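Long-range contacts in endoglucanase A (PDB 3IK2), which probably hydrolyses internal beta-1,4-glucosidic bonds of cellulose, as an endoglucanase of glycoside hydrolase family 44: residues 2-7 and 455-460; 22-27 and 383-388; 28-33 and 394-399; 410-415 and 442-447. One frame throughout, in Å; residues are numbered along the deposited sequence.

Contact 1: residues 2-7 and 455-460; sequences DVNVNI and NFNFNV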
loop_
_atom_site.group_PDB
_atom_site.type_symbol
_atom_site.label_atom_id
_atom_site.label_comp_id
_atom_site.label_asym_id
_atom_site.label_seq_id
_atom_site.Cartn_x
_atom_site.Cartn_y
_atom_site.Cartn_z
ATOM N N ASP A 2 5.664 26.670 -20.794
ATOM C CA ASP A 2 6.822 25.849 -21.092
ATOM C C ASP A 2 7.395 25.352 -19.787
ATOM O O ASP A 2 7.500 26.102 -18.808
ATOM C CB ASP A 2 7.876 26.644 -21.849
ATOM C CG ASP A 2 7.457 26.979 -23.287
ATOM O OD1 ASP A 2 6.302 26.708 -23.710
ATOM O OD2 ASP A 2 8.311 27.531 -24.009
ATOM N N VAL A 3 7.768 24.081 -19.778
ATOM C CA VAL A 3 8.336 23.458 -18.610
ATOM C C VAL A 3 9.586 22.712 -19.079
ATOM O O VAL A 3 9.535 21.984 -20.072
ATOM C CB VAL A 3 7.272 22.488 -17.958
ATOM C CG1 VAL A 3 7.895 21.583 -16.885
ATOM C CG2 VAL A 3 6.069 23.290 -17.410
ATOM N N ASN A 4 10.707 22.911 -18.391
ATOM C CA ASN A 4 11.937 22.163 -18.692
ATOM C C ASN A 4 12.010 20.899 -17.862
ATOM O O ASN A 4 11.666 20.908 -16.687
ATOM C CB ASN A 4 13.192 23.019 -18.450
ATOM C CG ASN A 4 13.176 24.321 -19.265
ATOM O OD1 ASN A 4 12.849 24.316 -20.458
ATOM N ND2 ASN A 4 13.526 25.450 -18.610
ATOM N N VAL A 5 12.462 19.808 -18.479
ATOM C CA VAL A 5 12.684 18.556 -17.768
ATOM C C VAL A 5 14.089 18.085 -18.058
ATOM O O VAL A 5 14.421 17.727 -19.192
ATOM C CB VAL A 5 11.710 17.466 -18.220
ATOM C CG1 VAL A 5 11.943 16.115 -17.414
ATOM C CG2 VAL A 5 10.265 17.985 -18.132
ATOM N N ASN A 6 14.885 18.059 -16.997
ATOM C CA ASN A 6 16.272 17.647 -17.033
ATOM C C ASN A 6 16.453 16.239 -16.457
ATOM O O ASN A 6 16.297 16.008 -15.234
ATOM C CB ASN A 6 17.127 18.666 -16.274
ATOM C CG ASN A 6 17.099 20.051 -16.922
ATOM O OD1 ASN A 6 17.008 20.185 -18.142
ATOM N ND2 ASN A 6 17.198 21.089 -16.101
ATOM N N ILE A 7 16.769 15.303 -17.350
ATOM C CA ILE A 7 17.012 13.912 -16.966
ATOM C C ILE A 7 18.523 13.610 -16.986
ATOM O O ILE A 7 19.238 13.997 -17.907
ATOM C CB ILE A 7 16.173 12.914 -17.867
ATOM C CG1 ILE A 7 14.677 13.220 -17.727
ATOM C CG2 ILE A 7 16.432 11.454 -17.519
ATOM C CD1 ILE A 7 13.807 12.711 -18.872
ATOM N N ASN A 455 4.158 22.706 -22.948
ATOM C CA ASN A 455 5.290 22.357 -23.787
ATOM C C ASN A 455 6.433 21.889 -22.925
ATOM O O ASN A 455 7.026 22.663 -22.180
ATOM C CB ASN A 455 5.731 23.548 -24.636
ATOM C CG ASN A 455 4.624 24.018 -25.567
ATOM O OD1 ASN A 455 4.090 23.229 -26.364
ATOM N ND2 ASN A 455 4.230 25.297 -25.433
ATOM N N PHE A 456 6.717 20.601 -23.001
ATOM C CA PHE A 456 7.779 20.052 -22.203
ATOM C C PHE A 456 9.008 20.034 -23.068
ATOM O O PHE A 456 9.007 19.449 -24.144
ATOM C CB PHE A 456 7.449 18.636 -21.723
ATOM C CG PHE A 456 6.452 18.580 -20.611
ATOM C CD1 PHE A 456 6.867 18.733 -19.278
ATOM C CD2 PHE A 456 5.106 18.331 -20.881
ATOM C CE1 PHE A 456 5.956 18.662 -18.236
ATOM C CE2 PHE A 456 4.178 18.257 -19.830
ATOM C CZ PHE A 456 4.601 18.420 -18.515
ATOM N N ASN A 457 10.052 20.675 -22.571
ATOM C CA ASN A 457 11.351 20.680 -23.209
ATOM C C ASN A 457 12.257 19.734 -22.430
ATOM O O ASN A 457 12.586 20.000 -21.284
ATOM C CB ASN A 457 11.889 22.123 -23.238
ATOM C CG ASN A 457 10.847 23.115 -23.743
ATOM O OD1 ASN A 457 10.236 22.901 -24.802
ATOM N ND2 ASN A 457 10.610 24.189 -22.982
ATOM N N PHE A 458 12.621 18.608 -23.046
ATOM C CA PHE A 458 13.343 17.556 -22.372
ATOM C C PHE A 458 14.803 17.627 -22.677
ATOM O O PHE A 458 15.197 17.701 -23.843
ATOM C CB PHE A 458 12.842 16.153 -22.785
ATOM C CG PHE A 458 11.427 15.838 -22.339
ATOM C CD1 PHE A 458 11.195 15.199 -21.124
ATOM C CD2 PHE A 458 10.332 16.169 -23.151
ATOM C CE1 PHE A 458 9.880 14.907 -20.705
ATOM C CE2 PHE A 458 9.024 15.886 -22.755
ATOM C CZ PHE A 458 8.798 15.258 -21.510
ATOM N N ASN A 459 15.609 17.518 -21.624
ATOM C CA ASN A 459 17.054 17.437 -21.770
ATOM C C ASN A 459 17.552 16.184 -21.094
ATOM O O ASN A 459 17.645 16.134 -19.866
ATOM C CB ASN A 459 17.720 18.663 -21.137
ATOM C CG ASN A 459 17.031 19.954 -21.522
ATOM O OD1 ASN A 459 17.290 20.496 -22.612
ATOM N ND2 ASN A 459 16.118 20.452 -20.642
ATOM N N VAL A 460 17.884 15.177 -21.893
ATOM C CA VAL A 460 18.367 13.917 -21.360
ATOM C C VAL A 460 19.900 13.891 -21.372
ATOM O O VAL A 460 20.540 13.863 -22.428
ATOM C CB VAL A 460 17.786 12.722 -22.129
ATOM C CG1 VAL A 460 18.242 11.438 -21.523
ATOM C CG2 VAL A 460 16.264 12.802 -22.157
#

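Contact 2: residues 22-27 and 383-388; sequences GTNQDF and TYWECN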
loop_
_atom_site.group_PDB
_atom_site.type_symbol
_atom_site.label_atom_id
_atom_site.label_comp_id
_atom_site.label_asym_id
_atom_site.label_seq_id
_atom_site.Cartn_x
_atom_site.Cartn_y
_atom_site.Cartn_z
ATOM N N GLY A 22 0.658 -2.678 -6.276
ATOM C CA GLY A 22 -0.196 -3.714 -5.725
ATOM C C GLY A 22 -1.596 -3.221 -5.425
ATOM O O GLY A 22 -1.891 -2.005 -5.479
ATOM N N THR A 23 -2.471 -4.169 -5.103
ATOM C CA THR A 23 -3.836 -3.841 -4.721
ATOM C C THR A 23 -4.372 -4.740 -3.587
ATOM O O THR A 23 -3.867 -5.849 -3.391
ATOM C CB THR A 23 -4.763 -3.866 -5.961
ATOM O OG1 THR A 23 -6.019 -3.239 -5.637
ATOM C CG2 THR A 23 -4.952 -5.326 -6.467
ATOM N N ASN A 24 -5.378 -4.233 -2.861
ATOM C CA ASN A 24 -6.230 -4.987 -1.911
ATOM C C ASN A 24 -7.486 -5.548 -2.605
ATOM O O ASN A 24 -8.170 -6.416 -2.056
ATOM C CB ASN A 24 -6.758 -4.073 -0.801
ATOM C CG ASN A 24 -5.720 -3.726 0.253
ATOM O OD1 ASN A 24 -5.548 -4.527 1.204
ATOM N ND2 ASN A 24 -5.133 -2.622 0.161
ATOM N N GLN A 25 -7.797 -5.000 -3.786
ATOM C CA GLN A 25 -8.992 -5.349 -4.536
ATOM C C GLN A 25 -8.602 -5.536 -5.977
ATOM O O GLN A 25 -7.999 -4.655 -6.581
ATOM C CB GLN A 25 -10.130 -4.287 -4.406
ATOM C CG GLN A 25 -10.861 -4.264 -3.032
ATOM C CD GLN A 25 -10.085 -3.476 -1.988
ATOM O OE1 GLN A 25 -9.313 -2.574 -2.324
ATOM N NE2 GLN A 25 -10.247 -3.844 -0.721
ATOM N N ASP A 26 -8.957 -6.693 -6.530
ATOM C CA ASP A 26 -8.691 -6.950 -7.939
ATOM C C ASP A 26 -9.391 -5.998 -8.912
ATOM O O ASP A 26 -10.522 -5.622 -8.714
ATOM C CB ASP A 26 -8.995 -8.401 -8.295
ATOM C CG ASP A 26 -7.960 -9.346 -7.722
ATOM O OD1 ASP A 26 -6.738 -8.992 -7.727
ATOM O OD2 ASP A 26 -8.378 -10.411 -7.231
ATOM N N PHE A 27 -8.680 -5.685 -9.986
ATOM C CA PHE A 27 -9.145 -4.844 -11.066
ATOM C C PHE A 27 -9.619 -5.662 -12.237
ATOM O O PHE A 27 -9.006 -6.691 -12.596
ATOM C CB PHE A 27 -8.004 -3.965 -11.517
ATOM C CG PHE A 27 -7.503 -3.033 -10.448
ATOM C CD1 PHE A 27 -6.160 -3.057 -10.055
ATOM C CD2 PHE A 27 -8.367 -2.117 -9.847
ATOM C CE1 PHE A 27 -5.674 -2.167 -9.100
ATOM C CE2 PHE A 27 -7.899 -1.227 -8.863
ATOM C CZ PHE A 27 -6.548 -1.258 -8.495
ATOM N N THR A 383 -0.304 -1.167 -1.610
ATOM C CA THR A 383 -1.534 -1.775 -2.047
ATOM C C THR A 383 -2.682 -0.739 -1.905
ATOM O O THR A 383 -2.996 -0.236 -0.815
ATOM C CB THR A 383 -1.837 -3.151 -1.354
ATOM O OG1 THR A 383 -1.496 -3.116 0.032
ATOM C CG2 THR A 383 -1.039 -4.283 -1.991
ATOM N N TYR A 384 -3.235 -0.376 -3.056
ATOM C CA TYR A 384 -4.389 0.473 -3.167
ATOM C C TYR A 384 -5.577 -0.215 -2.483
ATOM O O TYR A 384 -5.660 -1.449 -2.480
ATOM C CB TYR A 384 -4.643 0.635 -4.666
ATOM C CG TYR A 384 -5.979 1.199 -5.061
ATOM C CD1 TYR A 384 -6.163 2.583 -5.145
ATOM C CD2 TYR A 384 -7.036 0.359 -5.391
ATOM C CE1 TYR A 384 -7.361 3.106 -5.509
ATOM C CE2 TYR A 384 -8.256 0.883 -5.774
ATOM C CZ TYR A 384 -8.404 2.266 -5.835
ATOM O OH TYR A 384 -9.603 2.832 -6.217
ATOM N N TRP A 385 -6.462 0.596 -1.888
ATOM C CA TRP A 385 -7.707 0.163 -1.267
ATOM C C TRP A 385 -8.877 0.864 -1.986
ATOM O O TRP A 385 -8.924 2.095 -2.043
ATOM C CB TRP A 385 -7.768 0.461 0.252
ATOM C CG TRP A 385 -9.003 -0.139 0.871
ATOM C CD1 TRP A 385 -10.267 0.412 0.879
ATOM C CD2 TRP A 385 -9.119 -1.420 1.553
ATOM N NE1 TRP A 385 -11.154 -0.454 1.503
ATOM C CE2 TRP A 385 -10.477 -1.575 1.927
ATOM C CE3 TRP A 385 -8.204 -2.434 1.896
ATOM C CZ2 TRP A 385 -10.947 -2.718 2.600
ATOM C CZ3 TRP A 385 -8.676 -3.579 2.575
ATOM C CH2 TRP A 385 -10.032 -3.702 2.917
ATOM N N GLU A 386 -9.790 0.053 -2.525
ATOM C CA GLU A 386 -10.961 0.479 -3.268
ATOM C C GLU A 386 -11.990 1.172 -2.382
ATOM O O GLU A 386 -12.437 0.592 -1.389
ATOM C CB GLU A 386 -11.607 -0.748 -3.929
ATOM C CG GLU A 386 -12.879 -0.429 -4.749
ATOM C CD GLU A 386 -12.672 0.675 -5.730
ATOM O OE1 GLU A 386 -13.600 1.499 -5.903
ATOM O OE2 GLU A 386 -11.578 0.717 -6.347
ATOM N N CYS A 387 -12.350 2.413 -2.736
ATOM C CA CYS A 387 -13.348 3.169 -1.972
ATOM C C CYS A 387 -14.615 3.604 -2.725
ATOM O O CYS A 387 -15.396 4.388 -2.176
ATOM C CB CYS A 387 -12.705 4.393 -1.337
ATOM S SG CYS A 387 -11.374 3.963 -0.203
ATOM N N ASN A 388 -14.818 3.134 -3.960
ATOM C CA ASN A 388 -15.933 3.605 -4.763
ATOM C C ASN A 388 -16.678 2.509 -5.544
ATOM O O ASN A 388 -16.967 2.692 -6.717
ATOM C CB ASN A 388 -15.445 4.700 -5.746
ATOM C CG ASN A 388 -16.575 5.637 -6.206
ATOM O OD1 ASN A 388 -17.610 5.771 -5.533
ATOM N ND2 ASN A 388 -16.363 6.300 -7.347
#

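Contact 3: residues 28-33 and 394-399; sequences SNAKVT and YVQSAF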
loop_
_atom_site.group_PDB
_atom_site.type_symbol
_atom_site.label_atom_id
_atom_site.label_comp_id
_atom_site.label_asym_id
_atom_site.label_seq_id
_atom_site.Cartn_x
_atom_site.Cartn_y
_atom_site.Cartn_z
ATOM N N SER A 28 -10.716 -5.219 -12.840
ATOM C CA SER A 28 -11.247 -5.904 -14.029
ATOM C C SER A 28 -10.204 -5.930 -15.144
ATOM O O SER A 28 -10.058 -6.946 -15.829
ATOM C CB SER A 28 -12.580 -5.267 -14.513
ATOM O OG SER A 28 -12.413 -3.857 -14.686
ATOM N N ASN A 29 -9.474 -4.829 -15.331
ATOM C CA ASN A 29 -8.418 -4.790 -16.365
ATOM C C ASN A 29 -7.202 -3.887 -16.058
ATOM O O ASN A 29 -6.941 -2.915 -16.760
ATOM C CB ASN A 29 -9.019 -4.434 -17.734
ATOM C CG ASN A 29 -8.046 -4.667 -18.874
ATOM O OD1 ASN A 29 -7.088 -5.458 -18.754
ATOM N ND2 ASN A 29 -8.271 -3.977 -19.990
ATOM N N ALA A 30 -6.467 -4.213 -15.003
ATOM C CA ALA A 30 -5.280 -3.452 -14.648
ATOM C C ALA A 30 -4.218 -4.375 -14.083
ATOM O O ALA A 30 -4.496 -5.206 -13.196
ATOM C CB ALA A 30 -5.602 -2.347 -13.672
ATOM N N LYS A 31 -3.011 -4.219 -14.637
ATOM C CA LYS A 31 -1.800 -4.940 -14.226
ATOM C C LYS A 31 -1.338 -4.619 -12.802
ATOM O O LYS A 31 -0.938 -3.477 -12.495
ATOM C CB LYS A 31 -0.650 -4.625 -15.213
ATOM C CG LYS A 31 0.612 -5.469 -14.980
ATOM C CD LYS A 31 0.339 -6.916 -15.256
ATOM C CE LYS A 31 1.396 -7.806 -14.666
ATOM N NZ LYS A 31 2.537 -7.926 -15.573
ATOM N N VAL A 32 -1.337 -5.630 -11.936
ATOM C CA VAL A 32 -0.744 -5.461 -10.597
ATOM C C VAL A 32 0.413 -6.404 -10.322
ATOM O O VAL A 32 0.539 -7.428 -10.970
ATOM C CB VAL A 32 -1.799 -5.559 -9.450
ATOM C CG1 VAL A 32 -2.861 -4.457 -9.580
ATOM C CG2 VAL A 32 -2.407 -6.960 -9.396
ATOM N N THR A 33 1.250 -6.049 -9.342
ATOM C CA THR A 33 2.443 -6.817 -9.026
ATOM C C THR A 33 2.461 -7.290 -7.565
ATOM O O THR A 33 3.422 -7.937 -7.148
ATOM C CB THR A 33 3.739 -6.004 -9.250
ATOM O OG1 THR A 33 3.763 -4.884 -8.347
ATOM C CG2 THR A 33 3.889 -5.522 -10.724
ATOM N N TYR A 394 -10.228 5.182 -13.984
ATOM C CA TYR A 394 -9.005 5.998 -14.051
ATOM C C TYR A 394 -7.882 5.533 -13.115
ATOM O O TYR A 394 -6.725 5.684 -13.437
ATOM C CB TYR A 394 -9.308 7.482 -13.849
ATOM C CG TYR A 394 -9.751 8.197 -15.117
ATOM C CD1 TYR A 394 -8.814 8.789 -15.982
ATOM C CD2 TYR A 394 -11.109 8.294 -15.445
ATOM C CE1 TYR A 394 -9.222 9.455 -17.145
ATOM C CE2 TYR A 394 -11.528 8.959 -16.592
ATOM C CZ TYR A 394 -10.588 9.539 -17.442
ATOM O OH TYR A 394 -11.032 10.190 -18.590
ATOM N N VAL A 395 -8.234 4.963 -11.962
ATOM C CA VAL A 395 -7.265 4.253 -11.143
ATOM C C VAL A 395 -6.649 3.103 -11.963
ATOM O O VAL A 395 -5.423 2.917 -11.980
ATOM C CB VAL A 395 -7.872 3.745 -9.796
ATOM C CG1 VAL A 395 -6.963 2.651 -9.152
ATOM C CG2 VAL A 395 -8.082 4.919 -8.825
ATOM N N GLN A 396 -7.484 2.352 -12.673
ATOM C CA GLN A 396 -6.938 1.261 -13.466
ATOM C C GLN A 396 -6.017 1.801 -14.555
ATOM O O GLN A 396 -4.964 1.231 -14.794
ATOM C CB GLN A 396 -8.056 0.403 -14.065
ATOM C CG GLN A 396 -8.908 -0.267 -13.030
ATOM C CD GLN A 396 -9.775 -1.369 -13.613
ATOM O OE1 GLN A 396 -9.320 -2.137 -14.449
ATOM N NE2 GLN A 396 -11.003 -1.482 -13.132
ATOM N N SER A 397 -6.375 2.926 -15.180
ATOM C CA SER A 397 -5.479 3.540 -16.188
ATOM C C SER A 397 -4.087 3.850 -15.632
ATOM O O SER A 397 -3.104 3.676 -16.327
ATOM C CB SER A 397 -6.031 4.839 -16.765
ATOM O OG SER A 397 -7.388 4.757 -17.072
ATOM N N ALA A 398 -4.026 4.369 -14.409
ATOM C CA ALA A 398 -2.758 4.714 -13.773
ATOM C C ALA A 398 -1.885 3.491 -13.621
ATOM O O ALA A 398 -0.714 3.532 -13.998
ATOM C CB ALA A 398 -2.983 5.407 -12.434
ATOM N N PHE A 399 -2.454 2.389 -13.113
ATOM C CA PHE A 399 -1.727 1.135 -13.006
ATOM C C PHE A 399 -1.239 0.644 -14.377
ATOM O O PHE A 399 -0.082 0.233 -14.534
ATOM C CB PHE A 399 -2.600 0.056 -12.348
ATOM C CG PHE A 399 -2.624 0.110 -10.838
ATOM C CD1 PHE A 399 -3.560 0.901 -10.160
ATOM C CD2 PHE A 399 -1.715 -0.657 -10.081
ATOM C CE1 PHE A 399 -3.589 0.941 -8.741
ATOM C CE2 PHE A 399 -1.751 -0.624 -8.659
ATOM C CZ PHE A 399 -2.675 0.175 -7.995
HETATM O O HOH W 1 0.914 -1.638 -12.597
#

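Contact 4: residues 410-415 and 442-447; sequences SKYGDT and DIIVMN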
loop_
_atom_site.group_PDB
_atom_site.type_symbol
_atom_site.label_atom_id
_atom_site.label_comp_id
_atom_site.label_asym_id
_atom_site.label_seq_id
_atom_site.Cartn_x
_atom_site.Cartn_y
_atom_site.Cartn_z
ATOM N N SER A 410 4.149 -4.454 -21.721
ATOM C CA SER A 410 5.385 -3.670 -21.640
ATOM C C SER A 410 5.314 -2.853 -20.347
ATOM O O SER A 410 4.249 -2.334 -19.970
ATOM C CB SER A 410 5.542 -2.685 -22.807
ATOM O OG SER A 410 5.468 -3.297 -24.067
ATOM N N LYS A 411 6.441 -2.730 -19.677
ATOM C CA LYS A 411 6.422 -2.104 -18.375
ATOM C C LYS A 411 7.445 -1.003 -18.169
ATOM O O LYS A 411 8.398 -0.851 -18.932
ATOM C CB LYS A 411 6.549 -3.158 -17.281
ATOM C CG LYS A 411 7.682 -4.119 -17.446
ATOM C CD LYS A 411 7.430 -5.295 -16.552
ATOM C CE LYS A 411 8.703 -5.733 -15.857
ATOM N NZ LYS A 411 9.739 -6.171 -16.830
ATOM N N TYR A 412 7.189 -0.226 -17.137
ATOM C CA TYR A 412 8.074 0.808 -16.637
ATOM C C TYR A 412 9.443 0.219 -16.245
ATOM O O TYR A 412 9.572 -0.999 -16.062
ATOM C CB TYR A 412 7.370 1.501 -15.455
ATOM C CG TYR A 412 7.946 2.852 -15.129
ATOM C CD1 TYR A 412 7.898 3.880 -16.055
ATOM C CD2 TYR A 412 8.572 3.086 -13.909
ATOM C CE1 TYR A 412 8.450 5.113 -15.791
ATOM C CE2 TYR A 412 9.120 4.332 -13.626
ATOM C CZ TYR A 412 9.039 5.338 -14.569
ATOM O OH TYR A 412 9.580 6.567 -14.314
ATOM N N GLY A 413 10.467 1.063 -16.143
ATOM C CA GLY A 413 11.818 0.614 -15.762
ATOM C C GLY A 413 11.926 0.238 -14.285
ATOM O O GLY A 413 11.052 0.548 -13.511
ATOM N N ASP A 414 13.014 -0.416 -13.911
ATOM C CA ASP A 414 13.248 -0.884 -12.556
ATOM C C ASP A 414 14.194 0.043 -11.790
ATOM O O ASP A 414 14.450 -0.165 -10.612
ATOM C CB ASP A 414 13.806 -2.317 -12.576
ATOM C CG ASP A 414 15.101 -2.440 -13.379
ATOM O OD1 ASP A 414 15.660 -1.423 -13.849
ATOM O OD2 ASP A 414 15.579 -3.573 -13.559
ATOM N N THR A 415 14.708 1.073 -12.459
ATOM C CA THR A 415 15.664 1.993 -11.821
ATOM C C THR A 415 15.253 3.424 -12.066
ATOM O O THR A 415 15.303 3.879 -13.198
ATOM C CB THR A 415 17.099 1.799 -12.367
ATOM O OG1 THR A 415 17.366 0.403 -12.515
ATOM C CG2 THR A 415 18.142 2.428 -11.440
ATOM N N ASP A 442 12.171 5.057 -19.887
ATOM C CA ASP A 442 10.732 5.201 -19.687
ATOM C C ASP A 442 10.500 6.457 -18.898
ATOM O O ASP A 442 11.212 6.713 -17.927
ATOM C CB ASP A 442 10.143 4.004 -18.945
ATOM C CG ASP A 442 10.044 2.779 -19.824
ATOM O OD1 ASP A 442 9.073 2.647 -20.595
ATOM O OD2 ASP A 442 10.963 1.949 -19.742
ATOM N N ILE A 443 9.540 7.265 -19.351
ATOM C CA ILE A 443 9.269 8.533 -18.699
ATOM C C ILE A 443 7.770 8.626 -18.453
ATOM O O ILE A 443 6.974 8.370 -19.356
ATOM C CB ILE A 443 9.773 9.739 -19.526
ATOM C CG1 ILE A 443 11.238 9.550 -19.929
ATOM C CG2 ILE A 443 9.656 11.021 -18.729
ATOM C CD1 ILE A 443 11.690 10.467 -21.072
ATOM N N ILE A 444 7.394 8.962 -17.224
ATOM C CA ILE A 444 6.010 9.347 -16.921
ATOM C C ILE A 444 5.940 10.853 -16.822
ATOM O O ILE A 444 6.716 11.485 -16.082
ATOM C CB ILE A 444 5.482 8.718 -15.589
ATOM C CG1 ILE A 444 5.622 7.204 -15.612
ATOM C CG2 ILE A 444 3.993 9.122 -15.312
ATOM C CD1 ILE A 444 4.730 6.508 -16.636
ATOM N N VAL A 445 5.012 11.431 -17.582
ATOM C CA VAL A 445 4.822 12.871 -17.597
ATOM C C VAL A 445 3.330 13.150 -17.515
ATOM O O VAL A 445 2.545 12.605 -18.301
ATOM C CB VAL A 445 5.454 13.523 -18.882
ATOM C CG1 VAL A 445 5.301 15.008 -18.848
ATOM C CG2 VAL A 445 6.923 13.220 -18.950
ATOM N N MET A 446 2.944 13.982 -16.547
ATOM C CA MET A 446 1.547 14.381 -16.344
ATOM C C MET A 446 1.444 15.908 -16.308
ATOM O O MET A 446 2.267 16.595 -15.685
ATOM C CB MET A 446 0.952 13.875 -15.015
ATOM C CG MET A 446 0.884 12.375 -14.738
ATOM S SD MET A 446 1.010 12.134 -12.924
ATOM C CE MET A 446 2.629 11.344 -12.874
ATOM N N ASN A 447 0.382 16.408 -16.911
ATOM C CA ASN A 447 0.019 17.795 -16.825
ATOM C C ASN A 447 -1.172 17.897 -15.857
ATOM O O ASN A 447 -2.296 17.543 -16.208
ATOM C CB ASN A 447 -0.303 18.333 -18.244
ATOM C CG ASN A 447 -0.830 19.773 -18.246
ATOM O OD1 ASN A 447 -0.901 20.434 -17.223
ATOM N ND2 ASN A 447 -1.207 20.256 -19.433
#

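Contact 1: residues 2-7 and 455-460
V3, V5 and I7 pack against F456, F458 and V460 on the buried face of two parallel neighbouring strands. The F456 ring is shared by two valines: CG2 of V5 meets its edge at CD1 (3.7 Å), while CG1 of V3 lies obliquely by CE1 at 3.8 Å. V5 runs alongside F458, its CB 3.7 Å from CD1 of that ring, and with CG1 anti to the backbone N (chi1 -179°) the other branch, CG2, is left on the side of F456. The chain of I7 ends more loosely, CD1 lying 4.1 Å from CG2 of V460. Five backbone hydrogen bonds join the strands, from V3 N to N455 O at one end to I7 N to N459 O at the other. Here the N-terminal strand 2-15 enters the beta domain beside the TIM-like barrel: it lies between strands 415-421 and 454-461, parallel to the latter in an otherwise antiparallel order. V445 and I443 of strand 440-447 face the same apolar layer. The other face, with D2, N4, N6, N455, N457 and N459, is polar and more open to solvent. There ND2 of N455 gives D2 OD1 a 3.0 Å hydrogen bond nearly along its C-O axis, the carboxylate and amide planes 79° apart. The two following asparagine pairs make only weak bonds, ND2 of N457 to OD1 of N4 and ND2 of N459 to OD1 of N6.

Contact 2: residues 22-27 and 383-388
Q25 is bent at its second torsion (chi2 82°), which folds its amide back between W385 and the backbone of E386, while W385 has CG anti to its backbone N (chi1 -174°) and presents a ring face to that amide. NE2 of Q25 sits over the centre of the indole, 3.3 Å above its plane, with amide and ring planes 77° apart. OE1 of Q25 takes a nearly straight hydrogen bond from E386 N (2.7 Å), which arrives from above the amide plane. N24 grips Y384 O twice: its backbone N donates almost head-on at 2.8 Å, and its ND2 adds another bond at 2.9 Å from well above the carbonyl plane. CZ of F27 touches CD2 of Y384 at 3.5 Å, the rings oblique. The backbone bonds Y384 N to G22 O and N24 N to Y384 O lie at the seam of the TIM-like barrel, where strand 22-23, the first, meets 379-384, the eighth. ND2 of N24 also binds S351 O, and OD1 accepts from R36, so strands on both sides of the seam hold this amide. With OE1 on a backbone N-H and NE2 over the indole, the Q25 amide probably has a well-defined orientation.

Contact 3: residues 28-33 and 394-399
A30 and Q396 bring their CA atoms to 5.1 Å, the closest CA pair between the irregular loop 28-33 and the 394-399 part of helix 393-403. No backbone bond joins the two; a water bridges them instead, donating to K31 O at 2.6 Å and to F399 O at 2.9 Å. The side chain of Q396, extended beyond CG (chi2 -166°), reaches along the loop and uses both ends of its amide. OE1 of Q396 accepts from N29 N at 2.8 Å, the donor tilted about 20° from the carbonyl plane, and its NE2 gives a longer bond to S28 OG (3.2 Å) that lies within the amide plane. N392, just before the helix, accepts from NE2 as well through its OD1, so the amide is fixed in rotation. In the TIM-like barrel, this loop connects the first strand, 22-23, to the second, 34-37, and the helix comes after the eighth strand, 379-384; the contact therefore joins the two ends of the barrel's strand order on its outer side. N400, on the next turn of the helix, bonds N29 O and K31 N. Nearer the helix backbone, CB of A30 packs on CB of Q396 and lies 4.1 Å from CB of F399. The F399 ring slants past V32, whose CG1 is 4.0 Å from CD2. F27 and Y384 adjoin the same ring, and V32 touches F27.

Contact 4: residues 410-415 and 442-447
Packing between the beta domain and the segment that leads into it from the TIM-like barrel centres on Y412, which lies against D442 and I444 of strand 440-447. The segment follows helix 393-403, and at its end D414 and T415 both face V433 in a classic beta bulge as strand 415-421 begins. Y412 has CG anti to the backbone N (chi1 -161°), which carries the ring over to the strand. CE1 of Y412 meets CG1 of I444 at 3.5 Å, and CD1 of the ring lies 3.7 Å from CB of D442, both approaches oblique to the ring. Ring and aspartate run past one another in opposite directions, with ring and carboxylate planes 55° apart. Y402 of helix 393-403 meets the Y412 ring edge-to-face, which places Y412 between helix and sheet; L401 and Y402 also touch I444. No hydrogen bond crosses between the two segments. The carboxylate of the buried D442 is instead held by H506 of strand 503-510, whose NE2 bonds OD1; such a pairing would tend to stabilise a negative charge on the aspartate. The other oxygen, OD2 of D442, lies 3.7 Å from G413 N.

In the fold
From the N terminus, strand 2-15 starts in the beta domain, and contact 1 closes most of the chain into one loop by pairing 2-7 with 455-460. All the other contacts nest inside that loop. The chain then enters the TIM-like barrel, where contact 2 seals the first strand to the last and contact 3 sets the following loop on helix 393-403. These two cross, because their segments alternate along the chain, and they touch through F27, Y384 and F399. Contact 4 opens only after both have closed, and ties the return into the beta domain to strand 440-447, whose V445 packs on F456 and F458 of contact 1.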